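Local coordinates for protein thiol-activated cytolysin (PDB 6NAL) that probably forms large beta-barrel pores in target membranes, as a member of the cholesterol-dependent cytolysin family of bacterial toxins, at residues N2-I7 with P208-A213; R242-K247 with I291-G296; R455-G460 with F468-A473. All blocks are in the same frame, centred on the assembly; numbering follows the deposited sequence.

Interaction 1: N2-I7 with P208-A213; sequences NNRALI and PADIFA
Arg4 and Ala209 bring the two backbones together, their CA atoms 5.3 Å apart. The first turns of helix 2-12 lie here against a short 3-10 segment, 208-211, and the loop that follows it. A bond from Phe212 N to Ala209 O closes that turn. The carbonyl of Phe212 is met by Arg4. The methyl of Ala209 sits on the helix backbone, with its CB 3.4 Å from Arg4 O.

Arg4 carries the polar part. Its chain is extended from CG to NE and runs past the carbonyl of Ala209. The guanidinium then grips one acceptor side-on. NE donates to Phe212 O at 3.0 Å and NH2 to the same Phe212 O at 2.8 Å. Both bonds are bent, at 134° and 138°, as expected when two N-H groups share one oxygen. One face of the guanidinium lies over Asp210 CA.

Ile7 makes the apolar part. Its CG2, anti to the backbone N (CG1 at chi1 -72°), touches both Ala209 CB, at 4.0 Å, and Phe212 CE2, at 3.9 Å.

Arg4 NH2 also forms a salt bridge with Asp96. The Phe212 ring packs on Leu76 of strand 76-78 and Leu221 of helix 218-224. The Arg4 bonds to Phe212 O, with that of Asn8 OD1 to Ala209 N, tie the N-terminal helix to the loop leading into helix 218-224.

Interaction 2: R242-K247 with I291-G296; sequences RQIFLK and IVVHGG
Gln243 to Leu246 pair with Ile291 to His294 in an antiparallel beta contact inside the large sheet of the cytolysin domain. It joins the long strand 232-250 to strand 287-294. The axes approach to 4.9 Å and run at 175°. Gln243-His294 and Phe245-Val292 are hydrogen-bonded pairs; Ile244-Val293 and Leu246-Ile291 are non-hydrogen-bonded. The Phe245 N to Val292 O bond, 3.0 Å, is nearly straight at 172°, while Gln243 N to His294 O is more bent.

On the face of Ile244 and Leu246, neighbours lie side by side. Ile244 CG1 is 4.1 Å from Val293 CG2, and Leu246 CG is 3.9 Å from Ile291 CG1. Ile315 and Ile318 of helix 309-320 pack on this face. On the face of Phe245, Val292 CG1 reaches Phe245 CB at 3.5 Å. This branch lies between the backbone N and the carbonyl carbon of Val292 (chi1 55°), which turns it to its neighbour. Helix 167-174 packs here through Leu170 and Leu174.

Arg242 and Gly295 meet just beyond the pairing. The arginine chain is extended, with CG anti to the backbone N. NH1 donates to Gly295 O at 3.0 Å, close to the guanidinium plane, and touches Val293 CG1 at 3.4 Å.

Arg242 NH1 also bonds to Ser297 OG, and NH2 weakly to Ile318 O. The buried guanidinium is therefore held by neutral oxygens, which would probably stabilise its charge by dipoles, while the strands beside it are held by backbone bonds and hydrocarbon contacts.

Interaction 3: R455-G460 with F468-A473; sequences RTVSIG and FSMTPA
Thr456 to Ile459 pair with Phe468 to Thr471 across a beta hairpin, formed by strands 454-462 and 465-471. The hairpin belongs to the C-terminal beta-sandwich domain, which in related cytolysins is the membrane-binding domain 4. The strand axes approach to 4.7 Å and run antiparallel at 171°.

Backbone hydrogen bonds come in two reciprocal pairs. Thr456 N donates to Thr471 O at 2.8 Å, and Thr471 N returns a bond to Thr456 O. Ser458 and Ser469 do the same, with Ser458 N to Ser469 O at 166°. The alternate residues, Val457-Met470 and Ile459-Phe468, are non-hydrogen-bonded pairs. There CA-H groups face the carbonyls, as in Met470 CA to Thr456 O at 3.2 Å.

Apolar contacts lie on the face of Val457 and Ile459, turned to the other sheet of the sandwich. Val457 CG1 runs beside Met470 CG, 4.0 Å away. Ile459 CG2 meets Phe468 CD2 at 3.8 Å, and the two side chains cross at a slant. Phe380, Ile427 and Thr429 come from strands of the facing sheet. The other face is polar. It bears Thr456, Ser458, Ser469 and Thr471, and the serine hydroxyls do not bond to each other.

The charged group is Arg455. Its NH2 forms a salt bridge with Asp474, the C-terminal residue, and a hydrogen bond with Ala450 O. On the other strand, a cis peptide bond leads into Pro472, whose ring comes over one face of the guanidinium. The chain of Arg455 bends at chi3 (-61°), which folds it across the end of Met470, a selenomethionine. This places Arg455 CD 3.9 Å from Met470 SE and Arg455 NH1 3.6 Å from Met470 CE.

How the interactions relate
The three contacts follow one another along the chain and none touches another. Interaction 1 lies at one end of the elongated molecule and interaction 3 at the other, their centres about 90 Å apart. The centre of interaction 2 is about 42 Å from that of interaction 1 and about 57 Å from that of interaction 3. Interaction 2 belongs to the large antiparallel sheet, and interaction 1 packs on strand 76-78 of that sheet. Interaction 3 is in another sheet, where strand 349-372 runs parallel beside strand 454-462. Interactions 1 and 2 thus hold parts of the body, and interaction 3 holds the distant C-terminal sandwich, which in related cytolysins binds the membrane.

Interaction 1: N2-I7 with P208-A213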
ATOM      1  N   ASN A   2      -2.704 -52.701 -43.870  1.00 85.19           N
ATOM      2  CA  ASN A   2      -3.455 -53.332 -42.788  1.00 79.14           C
ATOM      3  C   ASN A   2      -2.950 -52.918 -41.406  1.00 69.98           C
ATOM      4  O   ASN A   2      -3.710 -52.939 -40.422  1.00 65.50           O
ATOM      5  CB  ASN A   2      -3.333 -54.851 -42.938  1.00 93.52           C
ATOM      6  CG  ASN A   2      -1.884 -55.291 -43.325  1.00100.61           C
ATOM      7  OD1 ASN A   2      -0.996 -54.440 -43.559  1.00 93.04           O
ATOM      8  ND2 ASN A   2      -1.656 -56.609 -43.405  1.00100.58           N
ATOM      9  N   ASN A   3      -1.662 -52.581 -41.301  1.00 68.41           N
ATOM     10  CA  ASN A   3      -1.113 -52.158 -40.015  1.00 67.45           C
ATOM     11  C   ASN A   3      -1.566 -50.749 -39.651  1.00 53.79           C
ATOM     12  O   ASN A   3      -1.859 -50.483 -38.490  1.00 54.48           O
ATOM     13  CB  ASN A   3       0.412 -52.231 -40.034  1.00 59.15           C
ATOM     14  CG  ASN A   3       0.924 -53.655 -40.116  1.00 65.56           C
ATOM     15  OD1 ASN A   3       0.345 -54.617 -39.538  1.00 61.66           O
ATOM     16  ND2 ASN A   3       2.023 -53.802 -40.826  1.00 45.82           N
ATOM     17  N   ARG A   4      -1.646 -49.845 -40.633  1.00 53.29           N
ATOM     18  CA  ARG A   4      -2.110 -48.487 -40.378  1.00 54.99           C
ATOM     19  C   ARG A   4      -3.543 -48.475 -39.895  1.00 56.87           C
ATOM     20  O   ARG A   4      -3.904 -47.684 -39.020  1.00 52.25           O
ATOM     21  CB  ARG A   4      -2.007 -47.651 -41.636  1.00 48.30           C
ATOM     22  CG  ARG A   4      -0.624 -47.112 -41.857  1.00 58.34           C
ATOM     23  CD  ARG A   4      -0.599 -46.033 -42.900  1.00 49.37           C
ATOM     24  NE  ARG A   4       0.776 -45.807 -43.315  1.00 48.66           N
ATOM     25  CZ  ARG A   4       1.149 -45.487 -44.549  1.00 60.04           C
ATOM     26  NH1 ARG A   4       0.251 -45.374 -45.508  1.00 73.76           N
ATOM     27  NH2 ARG A   4       2.425 -45.275 -44.822  1.00 64.82           N
ATOM     28  N   ALA A   5      -4.374 -49.347 -40.459  1.00 58.54           N
ATOM     29  CA  ALA A   5      -5.774 -49.384 -40.071  1.00 56.79           C
ATOM     30  C   ALA A   5      -5.942 -49.806 -38.620  1.00 59.49           C
ATOM     31  O   ALA A   5      -6.892 -49.371 -37.961  1.00 60.50           O
ATOM     32  CB  ALA A   5      -6.538 -50.317 -41.015  1.00 61.75           C
ATOM     33  N   LEU A   6      -5.029 -50.630 -38.097  1.00 60.44           N
ATOM     34  CA  LEU A   6      -5.053 -50.969 -36.672  1.00 53.83           C
ATOM     35  C   LEU A   6      -4.579 -49.796 -35.821  1.00 56.07           C
ATOM     36  O   LEU A   6      -5.122 -49.544 -34.735  1.00 60.05           O
ATOM     37  CB  LEU A   6      -4.175 -52.202 -36.413  1.00 55.94           C
ATOM     38  CG  LEU A   6      -3.937 -52.596 -34.943  1.00 60.59           C
ATOM     39  CD1 LEU A   6      -5.271 -52.981 -34.309  1.00 53.60           C
ATOM     40  CD2 LEU A   6      -2.904 -53.747 -34.770  1.00 61.55           C
ATOM     41  N   ILE A   7      -3.580 -49.056 -36.304  1.00 56.86           N
ATOM     42  CA  ILE A   7      -3.094 -47.894 -35.567  1.00 61.47           C
ATOM     43  C   ILE A   7      -4.167 -46.824 -35.500  1.00 55.10           C
ATOM     44  O   ILE A   7      -4.393 -46.242 -34.440  1.00 61.46           O
ATOM     45  CB  ILE A   7      -1.788 -47.378 -36.189  1.00 60.25           C
ATOM     46  CG1 ILE A   7      -0.678 -48.389 -35.863  1.00 48.91           C
ATOM     47  CG2 ILE A   7      -1.415 -46.014 -35.644  1.00 44.38           C
ATOM     48  CD1 ILE A   7       0.590 -48.190 -36.658  1.00 46.28           C
ATOM     49  N   PRO A 208      -4.352 -40.037 -38.932  1.00 61.65           N
ATOM     50  CA  PRO A 208      -3.053 -39.894 -38.256  1.00 63.56           C
ATOM     51  C   PRO A 208      -2.061 -40.983 -38.593  1.00 59.12           C
ATOM     52  O   PRO A 208      -0.856 -40.710 -38.648  1.00 54.94           O
ATOM     53  CB  PRO A 208      -3.430 -39.942 -36.765  1.00 64.47           C
ATOM     54  CG  PRO A 208      -4.917 -39.741 -36.714  1.00 60.41           C
ATOM     55  CD  PRO A 208      -5.452 -40.280 -37.996  1.00 64.57           C
ATOM     56  N   ALA A 209      -2.535 -42.217 -38.784  1.00 62.70           N
ATOM     57  CA  ALA A 209      -1.637 -43.340 -39.032  1.00 58.83           C
ATOM     58  C   ALA A 209      -0.754 -43.104 -40.249  1.00 48.83           C
ATOM     59  O   ALA A 209       0.346 -43.674 -40.338  1.00 48.11           O
ATOM     60  CB  ALA A 209      -2.440 -44.627 -39.214  1.00 61.77           C
ATOM     61  N   ASP A 210      -1.195 -42.256 -41.176  1.00 50.51           N
ATOM     62  CA  ASP A 210      -0.393 -41.950 -42.369  1.00 56.01           C
ATOM     63  C   ASP A 210       1.008 -41.404 -42.062  1.00 50.72           C
ATOM     64  O   ASP A 210       1.865 -41.389 -42.953  1.00 54.53           O
ATOM     65  CB  ASP A 210      -1.099 -40.921 -43.278  1.00 50.61           C
ATOM     66  CG  ASP A 210      -2.479 -41.391 -43.783  1.00 72.72           C
ATOM     67  OD1 ASP A 210      -3.009 -42.430 -43.295  1.00 73.63           O
ATOM     68  OD2 ASP A 210      -3.035 -40.702 -44.674  1.00 77.50           O
ATOM     69  N   ILE A 211       1.258 -40.918 -40.845  1.00 54.40           N
ATOM     70  CA  ILE A 211       2.608 -40.510 -40.468  1.00 47.46           C
ATOM     71  C   ILE A 211       3.552 -41.695 -40.349  1.00 49.62           C
ATOM     72  O   ILE A 211       4.778 -41.512 -40.454  1.00 46.88           O
ATOM     73  CB  ILE A 211       2.579 -39.727 -39.144  1.00 46.12           C
ATOM     74  CG1 ILE A 211       3.935 -39.116 -38.821  1.00 50.13           C
ATOM     75  CG2 ILE A 211       2.149 -40.621 -37.950  1.00 43.34           C
ATOM     76  CD1 ILE A 211       4.150 -37.763 -39.415  1.00 49.22           C
ATOM     77  N   PHE A 212       3.030 -42.902 -40.133  1.00 37.51           N
ATOM     78  CA  PHE A 212       3.912 -44.044 -39.955  1.00 55.49           C
ATOM     79  C   PHE A 212       4.182 -44.770 -41.278  1.00 48.50           C
ATOM     80  O   PHE A 212       3.359 -44.792 -42.196  1.00 50.74           O
ATOM     81  CB  PHE A 212       3.309 -44.979 -38.918  1.00 40.88           C
ATOM     82  CG  PHE A 212       3.077 -44.316 -37.584  1.00 48.39           C
ATOM     83  CD1 PHE A 212       4.146 -43.952 -36.790  1.00 48.98           C
ATOM     84  CD2 PHE A 212       1.788 -44.036 -37.146  1.00 48.53           C
ATOM     85  CE1 PHE A 212       3.936 -43.342 -35.548  1.00 51.05           C
ATOM     86  CE2 PHE A 212       1.552 -43.422 -35.912  1.00 45.35           C
ATOM     87  CZ  PHE A 212       2.628 -43.092 -35.097  1.00 41.13           C
ATOM     88  N   ALA A 213       5.385 -45.317 -41.387  1.00 54.11           N
ATOM     89  CA  ALA A 213       5.665 -46.263 -42.468  1.00 55.14           C
ATOM     90  C   ALA A 213       4.732 -47.471 -42.386  1.00 50.85           C
ATOM     91  O   ALA A 213       4.267 -47.872 -41.304  1.00 45.68           O
ATOM     92  CB  ALA A 213       7.125 -46.724 -42.405  1.00 48.20           C
TER

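Interaction 2: R242-K247 with I291-G296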
ATOM      1  N   ARG A 242      16.839 -15.456 -32.241  1.00 33.71           N
ATOM      2  CA  ARG A 242      17.916 -14.938 -31.412  1.00 33.02           C
ATOM      3  C   ARG A 242      17.343 -14.451 -30.092  1.00 29.72           C
ATOM      4  O   ARG A 242      16.255 -13.891 -30.042  1.00 35.20           O
ATOM      5  CB  ARG A 242      18.605 -13.768 -32.121  1.00 29.79           C
ATOM      6  CG  ARG A 242      19.679 -13.036 -31.347  1.00 28.35           C
ATOM      7  CD  ARG A 242      20.329 -12.011 -32.332  1.00 41.88           C
ATOM      8  NE  ARG A 242      21.189 -11.029 -31.696  1.00 51.49           N
ATOM      9  CZ  ARG A 242      22.459 -11.240 -31.382  1.00 49.42           C
ATOM     10  NH1 ARG A 242      22.985 -12.417 -31.661  1.00 50.66           N
ATOM     11  NH2 ARG A 242      23.200 -10.273 -30.828  1.00 57.57           N
ATOM     12  N   GLN A 243      18.133 -14.538 -29.052  1.00 33.15           N
ATOM     13  CA  GLN A 243      17.639 -14.326 -27.712  1.00 34.99           C
ATOM     14  C   GLN A 243      18.798 -13.756 -26.913  1.00 29.60           C
ATOM     15  O   GLN A 243      19.925 -14.241 -26.982  1.00 35.25           O
ATOM     16  CB  GLN A 243      17.096 -15.644 -27.152  1.00 30.76           C
ATOM     17  CG  GLN A 243      15.993 -15.515 -26.178  1.00 47.72           C
ATOM     18  CD  GLN A 243      15.189 -16.791 -26.023  1.00 40.50           C
ATOM     19  OE1 GLN A 243      14.012 -16.726 -25.700  1.00 54.31           O
ATOM     20  NE2 GLN A 243      15.810 -17.944 -26.234  1.00 38.04           N
ATOM     21  N   ILE A 244      18.502 -12.708 -26.182  1.00 27.58           N
ATOM     22  CA  ILE A 244      19.425 -12.078 -25.264  1.00 32.25           C
ATOM     23  C   ILE A 244      18.792 -12.039 -23.873  1.00 36.98           C
ATOM     24  O   ILE A 244      17.654 -11.575 -23.707  1.00 35.69           O
ATOM     25  CB  ILE A 244      19.776 -10.654 -25.726  1.00 38.57           C
ATOM     26  CG1 ILE A 244      20.301 -10.750 -27.163  1.00 43.40           C
ATOM     27  CG2 ILE A 244      20.731 -10.049 -24.745  1.00 31.19           C
ATOM     28  CD1 ILE A 244      20.366  -9.419 -27.849  1.00 46.93           C
ATOM     29  N   PHE A 245      19.543 -12.483 -22.879  1.00 29.53           N
ATOM     30  CA  PHE A 245      19.128 -12.421 -21.486  1.00 32.78           C
ATOM     31  C   PHE A 245      20.083 -11.523 -20.737  1.00 31.55           C
ATOM     32  O   PHE A 245      21.291 -11.659 -20.904  1.00 36.52           O
ATOM     33  CB  PHE A 245      19.155 -13.811 -20.847  1.00 39.04           C
ATOM     34  CG  PHE A 245      18.041 -14.692 -21.280  1.00 33.06           C
ATOM     35  CD1 PHE A 245      18.189 -15.532 -22.349  1.00 43.15           C
ATOM     36  CD2 PHE A 245      16.837 -14.683 -20.598  1.00 48.65           C
ATOM     37  CE1 PHE A 245      17.146 -16.371 -22.747  1.00 49.94           C
ATOM     38  CE2 PHE A 245      15.793 -15.498 -20.986  1.00 49.07           C
ATOM     39  CZ  PHE A 245      15.950 -16.346 -22.056  1.00 43.36           C
ATOM     40  N   LEU A 246      19.547 -10.629 -19.903  1.00 32.54           N
ATOM     41  CA  LEU A 246      20.337  -9.831 -18.971  1.00 38.41           C
ATOM     42  C   LEU A 246      19.912 -10.130 -17.536  1.00 37.25           C
ATOM     43  O   LEU A 246      18.768  -9.879 -17.159  1.00 33.88           O
ATOM     44  CB  LEU A 246      20.164  -8.340 -19.237  1.00 37.58           C
ATOM     45  CG  LEU A 246      20.937  -7.747 -20.399  1.00 39.53           C
ATOM     46  CD1 LEU A 246      20.025  -7.964 -21.572  1.00 39.55           C
ATOM     47  CD2 LEU A 246      21.248  -6.328 -20.108  1.00 47.97           C
ATOM     48  N   LYS A 247      20.842 -10.594 -16.724  1.00 36.05           N
ATOM     49  CA  LYS A 247      20.564 -10.938 -15.341  1.00 36.33           C
ATOM     50  C   LYS A 247      21.193  -9.882 -14.451  1.00 38.26           C
ATOM     51  O   LYS A 247      22.392  -9.622 -14.548  1.00 37.87           O
ATOM     52  CB  LYS A 247      21.112 -12.322 -15.003  1.00 42.17           C
ATOM     53  CG  LYS A 247      20.869 -12.710 -13.569  1.00 45.96           C
ATOM     54  CD  LYS A 247      21.276 -14.178 -13.333  1.00 50.30           C
ATOM     55  CE  LYS A 247      22.256 -14.290 -12.161  1.00 62.16           C
ATOM     56  NZ  LYS A 247      23.461 -13.449 -12.432  1.00 66.06           N
ATOM     57  N   ILE A 291      25.197 -11.555 -18.932  1.00 44.57           N
ATOM     58  CA  ILE A 291      24.523 -11.543 -20.223  1.00 39.45           C
ATOM     59  C   ILE A 291      24.831 -12.804 -20.998  1.00 32.75           C
ATOM     60  O   ILE A 291      25.981 -13.243 -21.089  1.00 36.56           O
ATOM     61  CB  ILE A 291      24.933 -10.335 -21.070  1.00 38.70           C
ATOM     62  CG1 ILE A 291      24.610  -9.066 -20.310  1.00 41.66           C
ATOM     63  CG2 ILE A 291      24.250 -10.404 -22.370  1.00 33.29           C
ATOM     64  CD1 ILE A 291      25.035  -7.849 -21.076  1.00 48.20           C
ATOM     65  N   VAL A 292      23.808 -13.351 -21.607  1.00 32.37           N
ATOM     66  CA  VAL A 292      23.975 -14.472 -22.493  1.00 33.40           C
ATOM     67  C   VAL A 292      23.256 -14.152 -23.792  1.00 37.67           C
ATOM     68  O   VAL A 292      22.119 -13.664 -23.798  1.00 33.42           O
ATOM     69  CB  VAL A 292      23.472 -15.788 -21.865  1.00 38.49           C
ATOM     70  CG1 VAL A 292      22.095 -15.636 -21.448  1.00 44.00           C
ATOM     71  CG2 VAL A 292      23.556 -16.923 -22.842  1.00 40.73           C
ATOM     72  N   VAL A 293      23.929 -14.450 -24.894  1.00 31.78           N
ATOM     73  CA  VAL A 293      23.425 -14.191 -26.224  1.00 30.86           C
ATOM     74  C   VAL A 293      23.399 -15.524 -26.978  1.00 33.58           C
ATOM     75  O   VAL A 293      24.403 -16.237 -27.016  1.00 37.05           O
ATOM     76  CB  VAL A 293      24.299 -13.149 -26.945  1.00 31.78           C
ATOM     77  CG1 VAL A 293      23.911 -13.126 -28.439  1.00 34.85           C
ATOM     78  CG2 VAL A 293      24.180 -11.741 -26.289  1.00 39.42           C
ATOM     79  N   HIS A 294      22.278 -15.836 -27.609  1.00 36.34           N
ATOM     80  CA  HIS A 294      22.015 -17.178 -28.136  1.00 41.84           C
ATOM     81  C   HIS A 294      21.315 -17.022 -29.484  1.00 37.43           C
ATOM     82  O   HIS A 294      20.297 -16.327 -29.573  1.00 36.79           O
ATOM     83  CB  HIS A 294      21.173 -17.953 -27.105  1.00 47.01           C
ATOM     84  CG  HIS A 294      20.864 -19.363 -27.484  1.00 56.20           C
ATOM     85  ND1 HIS A 294      19.659 -19.969 -27.183  1.00 62.63           N
ATOM     86  CD2 HIS A 294      21.603 -20.289 -28.122  1.00 50.62           C
ATOM     87  CE1 HIS A 294      19.664 -21.201 -27.649  1.00 59.79           C
ATOM     88  NE2 HIS A 294      20.827 -21.416 -28.235  1.00 63.10           N
ATOM     89  N   GLY A 295      21.895 -17.596 -30.537  1.00 36.27           N
ATOM     90  CA  GLY A 295      21.330 -17.479 -31.864  1.00 41.65           C
ATOM     91  C   GLY A 295      21.949 -16.330 -32.639  1.00 48.59           C
ATOM     92  O   GLY A 295      21.997 -15.199 -32.148  1.00 49.29           O
ATOM     93  N   GLY A 296      22.388 -16.589 -33.864  1.00 47.41           N
ATOM     94  CA  GLY A 296      23.345 -15.684 -34.515  1.00 60.65           C
ATOM     95  C   GLY A 296      24.728 -15.872 -33.902  1.00 56.37           C
ATOM     96  O   GLY A 296      25.209 -17.030 -33.741  1.00 71.19           O
TER

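Interaction 3: R455-G460 with F468-A473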
ATOM      1  N   ARG A 455      11.100  21.411   7.912  1.00 38.86           N
ATOM      2  CA  ARG A 455       9.937  22.257   8.122  1.00 40.44           C
ATOM      3  C   ARG A 455      10.341  23.343   9.108  1.00 35.88           C
ATOM      4  O   ARG A 455      10.875  23.041  10.182  1.00 43.46           O
ATOM      5  CB  ARG A 455       8.750  21.447   8.641  1.00 44.70           C
ATOM      6  CG  ARG A 455       7.481  22.267   8.690  1.00 44.86           C
ATOM      7  CD  ARG A 455       6.282  21.502   9.119  1.00 45.86           C
ATOM      8  NE  ARG A 455       5.968  20.390   8.225  1.00 47.40           N
ATOM      9  CZ  ARG A 455       5.214  20.501   7.147  1.00 47.46           C
ATOM     10  NH1 ARG A 455       4.742  21.683   6.804  1.00 57.09           N
ATOM     11  NH2 ARG A 455       4.964  19.440   6.398  1.00 53.69           N
ATOM     12  N   THR A 456      10.100  24.599   8.742  1.00 40.53           N
ATOM     13  CA  THR A 456      10.484  25.751   9.552  1.00 41.50           C
ATOM     14  C   THR A 456       9.233  26.531   9.894  1.00 38.16           C
ATOM     15  O   THR A 456       8.436  26.828   9.006  1.00 47.56           O
ATOM     16  CB  THR A 456      11.449  26.660   8.800  1.00 42.22           C
ATOM     17  OG1 THR A 456      12.627  25.939   8.449  1.00 48.88           O
ATOM     18  CG2 THR A 456      11.876  27.817   9.652  1.00 47.44           C
ATOM     19  N   VAL A 457       9.036  26.849  11.164  1.00 40.82           N
ATOM     20  CA  VAL A 457       7.952  27.743  11.550  1.00 40.23           C
ATOM     21  C   VAL A 457       8.561  28.932  12.267  1.00 42.34           C
ATOM     22  O   VAL A 457       9.253  28.764  13.278  1.00 46.45           O
ATOM     23  CB  VAL A 457       6.872  27.052  12.408  1.00 45.00           C
ATOM     24  CG1 VAL A 457       6.521  25.681  11.846  1.00 44.73           C
ATOM     25  CG2 VAL A 457       7.260  26.914  13.811  1.00 47.25           C
ATOM     26  N   SER A 458       8.344  30.127  11.715  1.00 43.29           N
ATOM     27  CA  SER A 458       8.871  31.371  12.267  1.00 39.44           C
ATOM     28  C   SER A 458       7.717  32.210  12.781  1.00 35.69           C
ATOM     29  O   SER A 458       6.724  32.394  12.080  1.00 42.59           O
ATOM     30  CB  SER A 458       9.636  32.179  11.212  1.00 47.19           C
ATOM     31  OG  SER A 458      10.596  31.376  10.561  1.00 52.80           O
ATOM     32  N   ILE A 459       7.828  32.700  13.983  1.00 34.55           N
ATOM     33  CA  ILE A 459       6.891  33.711  14.417  1.00 37.94           C
ATOM     34  C   ILE A 459       7.695  34.970  14.681  1.00 38.14           C
ATOM     35  O   ILE A 459       8.857  34.914  15.096  1.00 39.08           O
ATOM     36  CB  ILE A 459       6.070  33.299  15.657  1.00 31.42           C
ATOM     37  CG1 ILE A 459       6.971  32.918  16.815  1.00 32.53           C
ATOM     38  CG2 ILE A 459       5.104  32.200  15.306  1.00 36.37           C
ATOM     39  CD1 ILE A 459       6.174  32.659  18.071  1.00 36.31           C
ATOM     40  N   GLY A 460       7.079  36.105  14.415  1.00 36.15           N
ATOM     41  CA  GLY A 460       7.683  37.377  14.725  1.00 34.19           C
ATOM     42  C   GLY A 460       6.609  38.398  15.004  1.00 35.53           C
ATOM     43  O   GLY A 460       5.465  38.036  15.340  1.00 33.70           O
ATOM     44  N   PHE A 468       3.290  34.794  11.306  1.00 37.39           N
ATOM     45  CA  PHE A 468       3.510  33.360  11.265  1.00 36.67           C
ATOM     46  C   PHE A 468       3.828  32.964   9.846  1.00 46.22           C
ATOM     47  O   PHE A 468       3.146  33.391   8.910  1.00 52.67           O
ATOM     48  CB  PHE A 468       2.274  32.602  11.715  1.00 36.28           C
ATOM     49  CG  PHE A 468       2.417  31.092  11.688  1.00 40.78           C
ATOM     50  CD1 PHE A 468       2.113  30.367  10.553  1.00 41.42           C
ATOM     51  CD2 PHE A 468       2.793  30.397  12.814  1.00 43.85           C
ATOM     52  CE1 PHE A 468       2.193  28.974  10.544  1.00 40.23           C
ATOM     53  CE2 PHE A 468       2.889  29.005  12.808  1.00 32.19           C
ATOM     54  CZ  PHE A 468       2.574  28.300  11.688  1.00 35.47           C
ATOM     55  N   SER A 469       4.849  32.146   9.694  1.00 43.70           N
ATOM     56  CA  SER A 469       5.186  31.625   8.388  1.00 50.01           C
ATOM     57  C   SER A 469       5.718  30.230   8.625  1.00 40.06           C
ATOM     58  O   SER A 469       6.495  29.994   9.563  1.00 40.12           O
ATOM     59  CB  SER A 469       6.214  32.491   7.657  1.00 48.76           C
ATOM     60  OG  SER A 469       7.524  31.989   7.872  1.00 60.83           O
HETATM   61  N   MSE A 470       5.238  29.312   7.808  1.00 42.91           N
HETATM   62  CA  MSE A 470       5.693  27.942   7.845  1.00 46.13           C
HETATM   63  C   MSE A 470       6.211  27.599   6.453  1.00 38.38           C
HETATM   64  O   MSE A 470       5.595  27.983   5.471  1.00 47.94           O
HETATM   65  CB  MSE A 470       4.585  27.000   8.232  1.00 44.36           C
HETATM   66  CG  MSE A 470       5.054  25.576   8.172  1.00 46.56           C
HETATM   67 SE   MSE A 470       3.743  24.458   8.964  0.59 56.00          SE
HETATM   68  CE  MSE A 470       2.428  24.393   7.537  1.00 59.55           C
ATOM     69  N   THR A 471       7.315  26.873   6.381  1.00 45.43           N
ATOM     70  CA  THR A 471       7.930  26.462   5.131  1.00 50.35           C
ATOM     71  C   THR A 471       8.247  24.983   5.255  1.00 46.50           C
ATOM     72  O   THR A 471       9.028  24.596   6.154  1.00 59.38           O
ATOM     73  CB  THR A 471       9.190  27.270   4.873  1.00 50.57           C
ATOM     74  OG1 THR A 471       8.858  28.665   4.807  1.00 55.28           O
ATOM     75  CG2 THR A 471       9.809  26.830   3.629  1.00 45.16           C
ATOM     76  N   PRO A 472       7.710  24.126   4.378  1.00 54.02           N
ATOM     77  CA  PRO A 472       6.777  24.412   3.277  1.00 55.36           C
ATOM     78  C   PRO A 472       5.407  24.741   3.827  1.00 61.21           C
ATOM     79  O   PRO A 472       5.078  24.262   4.900  1.00 62.90           O
ATOM     80  CB  PRO A 472       6.768  23.110   2.465  1.00 60.89           C
ATOM     81  CG  PRO A 472       7.197  22.055   3.413  1.00 61.94           C
ATOM     82  CD  PRO A 472       8.143  22.719   4.385  1.00 55.76           C
ATOM     83  N   ALA A 473       4.629  25.564   3.130  1.00 65.68           N
ATOM     84  CA  ALA A 473       3.290  25.926   3.595  1.00 73.18           C
ATOM     85  C   ALA A 473       2.301  24.854   3.136  1.00 87.19           C
ATOM     86  O   ALA A 473       1.496  25.037   2.223  1.00 97.46           O
ATOM     87  CB  ALA A 473       2.906  27.312   3.097  1.00 71.80           C
TER